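Local coordinates for protein macrophage migration inhibitory factor (Plasmodium berghei, PDB 2WKB) that belongs to the macrophage migration inhibitory factor family of small trimeric proteins, each subunit folding as a four-stranded sheet backed by two helices, at residues Glu4-Ile9 against Tyr57-Leu62; Ser21-Ala26 against Thr81-Asn86. All blocks are in the same frame, centred on the assembly; numbering follows the deposited sequence.

How the contacts relate
Both contacts are largely buried within the subunit, yet they work by different chemistry. Contact 1 pairs two neighbouring strands of the sheet, with four straight backbone bonds and a salt bridge at its more exposed end; it buries 549 Å² over both sides. Contact 2 sets the two helices against each other through apolar side chains, burying 212 Å²; its polar link, a water held weakly by Glu22, lies at the edge. The centres of contacts 1 and 2 are about 12 Å apart. Leu84 joins the layers: its CD1 lies 3.6 Å from Val60 CG2, and its CD2 lies 3.8 Å from Leu5 CD2. Each strand is followed in the chain by one of the helices.

Contact 1: residues Glu4-Ile9 against Tyr57-Leu62; sequences ELITNI and YCFVRL
Leu5 CD1 sits 3.9 Å from both Val60 CG2 and Cys58 CB, on the face that helix 73-88 covers through Leu84. Strands 4-7 and 58-62 run antiparallel at 158°, with axes 4.7 Å apart. Ile6 and Phe59 form a hydrogen-bonded pair: Ile6 N gives a bond of 2.8 Å to Phe59 O, and Phe59 N returns one to Ile6 O. On the other face, Ile6 CD1 approaches the Phe59 ring obliquely, and Met39 of the second subunit packs on Phe59. These are inner strands of the MIF-type mixed sheet, flanked by strands 39-44 and 95-100. Where strand 4-7 ends, a chi1 of -176° swings Thr7 OG1 away from its own N and beside its carbonyl carbon, 2.7 Å from Tyr57 O and above that carbonyl's plane; it also accepts from Ile9 N, an ST turn. Asn8 OD1 takes the Tyr57 N-H at 2.9 Å. At the opposite end Glu4 and Arg61 close the ladder with two straight backbone bonds, but their side chains lie on a partly exposed edge. Glu4 OE2 meets Arg61 NE at 3.1 Å, within the guanidinium plane but well above the carboxylate's own, and the bond from Arg61 NH1 is weak. A water lies 2.8 Å from Glu4 OE2 and also near Arg61 O.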
loop_
_atom_site.group_PDB
_atom_site.type_symbol
_atom_site.label_atom_id
_atom_site.label_comp_id
_atom_site.label_asym_id
_atom_site.label_seq_id
_atom_site.Cartn_x
_atom_site.Cartn_y
_atom_site.Cartn_z
ATOM N N GLU E 4 -3.531 -8.022 4.172
ATOM C CA GLU E 4 -4.086 -6.721 4.469
ATOM C C GLU E 4 -5.532 -6.622 4.060
ATOM O O GLU E 4 -5.878 -6.910 2.933
ATOM C CB GLU E 4 -3.283 -5.602 3.843
ATOM C CG GLU E 4 -3.009 -5.588 2.391
ATOM C CD GLU E 4 -1.820 -4.657 1.987
ATOM O OE1 GLU E 4 -1.774 -3.459 2.454
ATOM O OE2 GLU E 4 -0.950 -5.127 1.208
ATOM N N LEU E 5 -6.343 -6.147 5.002
ATOM C CA LEU E 5 -7.753 -5.885 4.755
ATOM C C LEU E 5 -7.844 -4.384 4.538
ATOM O O LEU E 5 -7.669 -3.600 5.493
ATOM C CB LEU E 5 -8.520 -6.257 6.018
ATOM C CG LEU E 5 -9.989 -5.896 6.160
ATOM C CD1 LEU E 5 -10.774 -6.315 4.896
ATOM C CD2 LEU E 5 -10.570 -6.587 7.502
ATOM N N ILE E 6 -8.165 -3.999 3.310
ATOM C CA ILE E 6 -8.241 -2.610 2.976
ATOM C C ILE E 6 -9.710 -2.355 2.703
ATOM O O ILE E 6 -10.350 -3.008 1.828
ATOM C CB ILE E 6 -7.415 -2.348 1.698
ATOM C CG1 ILE E 6 -5.930 -2.571 2.020
ATOM C CG2 ILE E 6 -7.657 -0.925 1.215
ATOM C CD1 ILE E 6 -5.124 -2.797 0.769
ATOM N N THR E 7 -10.321 -1.473 3.519
ATOM C CA THR E 7 -11.805 -1.445 3.503
ATOM C C THR E 7 -12.318 -0.035 3.900
ATOM O O THR E 7 -11.654 0.636 4.652
ATOM C CB THR E 7 -12.441 -2.514 4.488
ATOM O OG1 THR E 7 -13.833 -2.465 4.328
ATOM C CG2 THR E 7 -12.025 -2.333 5.988
ATOM N N ASN E 8 -13.492 0.346 3.386
ATOM C CA ASN E 8 -14.139 1.594 3.812
ATOM C C ASN E 8 -15.097 1.296 4.993
ATOM O O ASN E 8 -15.949 2.164 5.356
ATOM C CB ASN E 8 -14.908 2.262 2.633
ATOM C CG ASN E 8 -15.846 1.292 1.938
ATOM O OD1 ASN E 8 -16.278 0.325 2.540
ATOM N ND2 ASN E 8 -16.116 1.519 0.660
ATOM N N ILE E 9 -15.101 0.067 5.466
ATOM C CA ILE E 9 -15.980 -0.287 6.603
ATOM C C ILE E 9 -15.319 0.041 7.917
ATOM O O ILE E 9 -14.245 -0.414 8.217
ATOM C CB ILE E 9 -16.454 -1.742 6.532
ATOM C CG1 ILE E 9 -17.336 -1.901 5.290
ATOM C CG2 ILE E 9 -17.175 -2.112 7.893
ATOM C CD1 ILE E 9 -17.718 -3.323 5.059
ATOM N N TYR E 57 -17.182 -2.098 1.207
ATOM C CA TYR E 57 -16.394 -2.915 0.287
ATOM C C TYR E 57 -15.110 -3.335 1.031
ATOM O O TYR E 57 -14.493 -2.537 1.750
ATOM C CB TYR E 57 -16.055 -2.056 -0.938
ATOM C CG TYR E 57 -15.047 -2.733 -1.895
ATOM C CD1 TYR E 57 -15.415 -3.792 -2.684
ATOM C CD2 TYR E 57 -13.724 -2.274 -1.939
ATOM C CE1 TYR E 57 -14.440 -4.400 -3.570
ATOM C CE2 TYR E 57 -12.765 -2.856 -2.772
ATOM C CZ TYR E 57 -13.148 -3.905 -3.600
ATOM O OH TYR E 57 -12.190 -4.501 -4.470
ATOM N N CYS E 58 -14.692 -4.579 0.812
ATOM C CA CYS E 58 -13.441 -5.080 1.371
ATOM C C CYS E 58 -12.512 -5.628 0.282
ATOM O O CYS E 58 -12.930 -6.432 -0.550
ATOM C CB CYS E 58 -13.719 -6.162 2.418
ATOM S SG CYS E 58 -14.834 -5.649 3.744
ATOM N N PHE E 59 -11.253 -5.195 0.298
ATOM C CA PHE E 59 -10.262 -5.688 -0.629
ATOM C C PHE E 59 -9.257 -6.357 0.278
ATOM O O PHE E 59 -8.660 -5.680 1.142
ATOM C CB PHE E 59 -9.625 -4.525 -1.342
ATOM C CG PHE E 59 -8.428 -4.914 -2.190
ATOM C CD1 PHE E 59 -8.404 -6.112 -2.897
ATOM C CD2 PHE E 59 -7.340 -4.074 -2.302
ATOM C CE1 PHE E 59 -7.332 -6.456 -3.705
ATOM C CE2 PHE E 59 -6.253 -4.400 -3.115
ATOM C CZ PHE E 59 -6.237 -5.616 -3.810
ATOM N N VAL E 60 -9.033 -7.678 0.109
ATOM C CA VAL E 60 -8.026 -8.351 0.936
ATOM C C VAL E 60 -6.836 -8.734 0.032
ATOM O O VAL E 60 -7.042 -9.340 -1.021
ATOM C CB VAL E 60 -8.567 -9.576 1.613
ATOM C CG1 VAL E 60 -7.484 -10.254 2.555
ATOM C CG2 VAL E 60 -9.817 -9.220 2.539
ATOM N N ARG E 61 -5.637 -8.299 0.369
ATOM C CA ARG E 61 -4.498 -8.599 -0.480
ATOM C C ARG E 61 -3.504 -9.464 0.342
ATOM O O ARG E 61 -3.130 -9.055 1.451
ATOM C CB ARG E 61 -3.839 -7.320 -0.907
ATOM C CG ARG E 61 -2.633 -7.587 -1.940
ATOM C CD ARG E 61 -2.248 -6.251 -2.648
ATOM N NE ARG E 61 -1.992 -5.154 -1.718
ATOM C CZ ARG E 61 -2.134 -3.863 -2.016
ATOM N NH1 ARG E 61 -1.874 -2.955 -1.093
ATOM N NH2 ARG E 61 -2.514 -3.486 -3.243
ATOM N N LEU E 62 -3.113 -10.634 -0.171
ATOM C CA LEU E 62 -2.227 -11.486 0.522
ATOM C C LEU E 62 -0.979 -11.562 -0.356
ATOM O O LEU E 62 -1.061 -11.833 -1.597
ATOM C CB LEU E 62 -2.827 -12.865 0.707
ATOM C CG LEU E 62 -4.091 -12.791 1.589
ATOM C CD1 LEU E 62 -5.357 -12.746 0.689
ATOM C CD2 LEU E 62 -4.007 -14.078 2.459
HETATM O O HOH W 1 -0.453 -7.877 1.022
#

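Contact 2: residues Ser21-Ala26 against Thr81-Asn86; sequences SEIEDA and TKILSN
Ile83 sets one branch of its side chain against Ile23 and the other against Ala26, in the antiparallel helix pair that backs the sheet of the MIF fold. The two helical segments run at 164° with axes 10.3 Å apart, a spacing bridged by side chains, one of which reaches the backbone of the other helix. Segment 81-86 begins on the sheet, where Thr81 touches Val95 and Ile97. Two residues on, Ile83 supplies most of what 81-86 buries, 88 Å². With CG1 anti to its carbonyl carbon (chi1 -68°) and the chain extended beyond it, CD1 reaches across to end 3.7 Å from Glu22 O and 3.9 Å from Ala26 CB. Its other branch, CG2, lies 4.1 Å from Ile23 CG1, and the two side chains are set at a slant to each other. Leu84, next in sequence, leans toward the sheet, where it touches Cys58 and Val60, yet its CD2 still comes within 4.2 Å of Ile23 CD1, placing Ile23 against two successive residues of the opposite helix. Asn86 brings a polar edge: Glu22, whose carboxylate OE1 is hydrogen-bonded to His87, is also reached weakly by a water, and that water accepts from Asn86 ND2 at 2.8 Å.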
loop_
_atom_site.group_PDB
_atom_site.type_symbol
_atom_site.label_atom_id
_atom_site.label_comp_id
_atom_site.label_asym_id
_atom_site.label_seq_id
_atom_site.Cartn_x
_atom_site.Cartn_y
_atom_site.Cartn_z
ATOM N N SER E 21 -7.170 -11.835 13.652
ATOM C CA SER E 21 -6.696 -13.074 14.270
ATOM C C SER E 21 -7.398 -14.281 13.663
ATOM O O SER E 21 -6.783 -15.321 13.422
ATOM C CB SER E 21 -6.931 -12.955 15.842
ATOM O OG SER E 21 -6.738 -14.250 16.371
ATOM N N GLU E 22 -8.674 -14.127 13.317
ATOM C CA GLU E 22 -9.453 -15.172 12.710
ATOM C C GLU E 22 -8.971 -15.476 11.278
ATOM O O GLU E 22 -8.884 -16.653 10.881
ATOM C CB GLU E 22 -10.948 -14.827 12.697
ATOM C CG GLU E 22 -11.569 -14.905 14.131
ATOM C CD GLU E 22 -13.114 -14.867 14.123
ATOM O OE1 GLU E 22 -13.725 -15.225 13.081
ATOM O OE2 GLU E 22 -13.692 -14.467 15.178
ATOM N N ILE E 23 -8.586 -14.407 10.568
ATOM C CA ILE E 23 -8.027 -14.553 9.208
ATOM C C ILE E 23 -6.677 -15.276 9.302
ATOM O O ILE E 23 -6.411 -16.208 8.504
ATOM C CB ILE E 23 -7.905 -13.174 8.482
ATOM C CG1 ILE E 23 -9.305 -12.698 8.141
ATOM C CG2 ILE E 23 -7.069 -13.357 7.108
ATOM C CD1 ILE E 23 -9.393 -11.245 7.557
ATOM N N GLU E 24 -5.826 -14.854 10.245
ATOM C CA GLU E 24 -4.566 -15.592 10.495
ATOM C C GLU E 24 -4.793 -17.085 10.778
ATOM O O GLU E 24 -4.078 -17.923 10.225
ATOM C CB GLU E 24 -3.731 -14.937 11.594
ATOM C CG GLU E 24 -3.282 -13.543 11.288
ATOM C CD GLU E 24 -2.700 -12.796 12.515
ATOM O OE1 GLU E 24 -2.724 -13.387 13.615
ATOM O OE2 GLU E 24 -2.239 -11.631 12.330
ATOM N N ASP E 25 -5.801 -17.407 11.594
ATOM C CA ASP E 25 -6.151 -18.793 11.952
ATOM C C ASP E 25 -6.558 -19.532 10.651
ATOM O O ASP E 25 -6.138 -20.702 10.386
ATOM C CB ASP E 25 -7.364 -18.867 12.906
ATOM C CG ASP E 25 -7.048 -18.432 14.315
ATOM O OD1 ASP E 25 -5.830 -18.477 14.698
ATOM O OD2 ASP E 25 -8.058 -18.014 15.005
ATOM N N ALA E 26 -7.363 -18.872 9.838
ATOM C CA ALA E 26 -7.782 -19.504 8.565
ATOM C C ALA E 26 -6.609 -19.796 7.658
ATOM O O ALA E 26 -6.581 -20.857 7.039
ATOM C CB ALA E 26 -8.860 -18.616 7.791
ATOM N N THR E 81 -13.875 -14.727 2.837
ATOM C CA THR E 81 -15.153 -14.070 2.467
ATOM C C THR E 81 -16.170 -14.316 3.617
ATOM O O THR E 81 -16.896 -13.348 4.049
ATOM C CB THR E 81 -15.682 -14.580 1.137
ATOM O OG1 THR E 81 -14.723 -14.284 0.118
ATOM C CG2 THR E 81 -17.025 -13.911 0.725
ATOM N N LYS E 82 -16.246 -15.535 4.089
ATOM C CA LYS E 82 -17.167 -15.879 5.208
ATOM C C LYS E 82 -16.892 -15.146 6.508
ATOM O O LYS E 82 -17.822 -14.550 7.119
ATOM C CB LYS E 82 -17.192 -17.383 5.499
ATOM C CG LYS E 82 -17.489 -18.218 4.319
ATOM C CD LYS E 82 -18.918 -18.223 3.884
ATOM C CE LYS E 82 -19.202 -19.601 3.216
ATOM N NZ LYS E 82 -18.966 -19.629 1.712
ATOM N N ILE E 83 -15.621 -15.097 6.906
ATOM C CA ILE E 83 -15.222 -14.297 8.042
ATOM C C ILE E 83 -15.613 -12.802 7.886
ATOM O O ILE E 83 -16.171 -12.153 8.826
ATOM C CB ILE E 83 -13.693 -14.386 8.286
ATOM C CG1 ILE E 83 -13.310 -15.807 8.752
ATOM C CG2 ILE E 83 -13.218 -13.282 9.289
ATOM C CD1 ILE E 83 -11.753 -16.098 8.678
ATOM N N LEU E 84 -15.346 -12.207 6.739
ATOM C CA LEU E 84 -15.679 -10.771 6.639
ATOM C C LEU E 84 -17.206 -10.506 6.540
ATOM O O LEU E 84 -17.713 -9.501 7.080
ATOM C CB LEU E 84 -15.028 -10.166 5.389
ATOM C CG LEU E 84 -13.525 -10.244 5.408
ATOM C CD1 LEU E 84 -13.026 -9.784 4.020
ATOM C CD2 LEU E 84 -12.946 -9.341 6.495
ATOM N N SER E 85 -17.928 -11.353 5.823
ATOM C CA SER E 85 -19.344 -11.109 5.716
ATOM C C SER E 85 -19.989 -11.316 7.122
ATOM O O SER E 85 -20.947 -10.610 7.465
ATOM C CB SER E 85 -19.988 -11.969 4.631
ATOM O OG SER E 85 -19.912 -13.300 5.023
ATOM N N ASN E 86 -19.437 -12.213 7.936
ATOM C CA ASN E 86 -19.845 -12.365 9.337
ATOM C C ASN E 86 -19.511 -11.129 10.173
ATOM O O ASN E 86 -20.431 -10.446 10.694
ATOM C CB ASN E 86 -19.307 -13.703 9.948
ATOM C CG ASN E 86 -19.672 -13.876 11.455
ATOM O OD1 ASN E 86 -20.751 -13.459 11.887
ATOM N ND2 ASN E 86 -18.763 -14.492 12.243
HETATM O O HOH W 2 -16.565 -15.867 11.147
#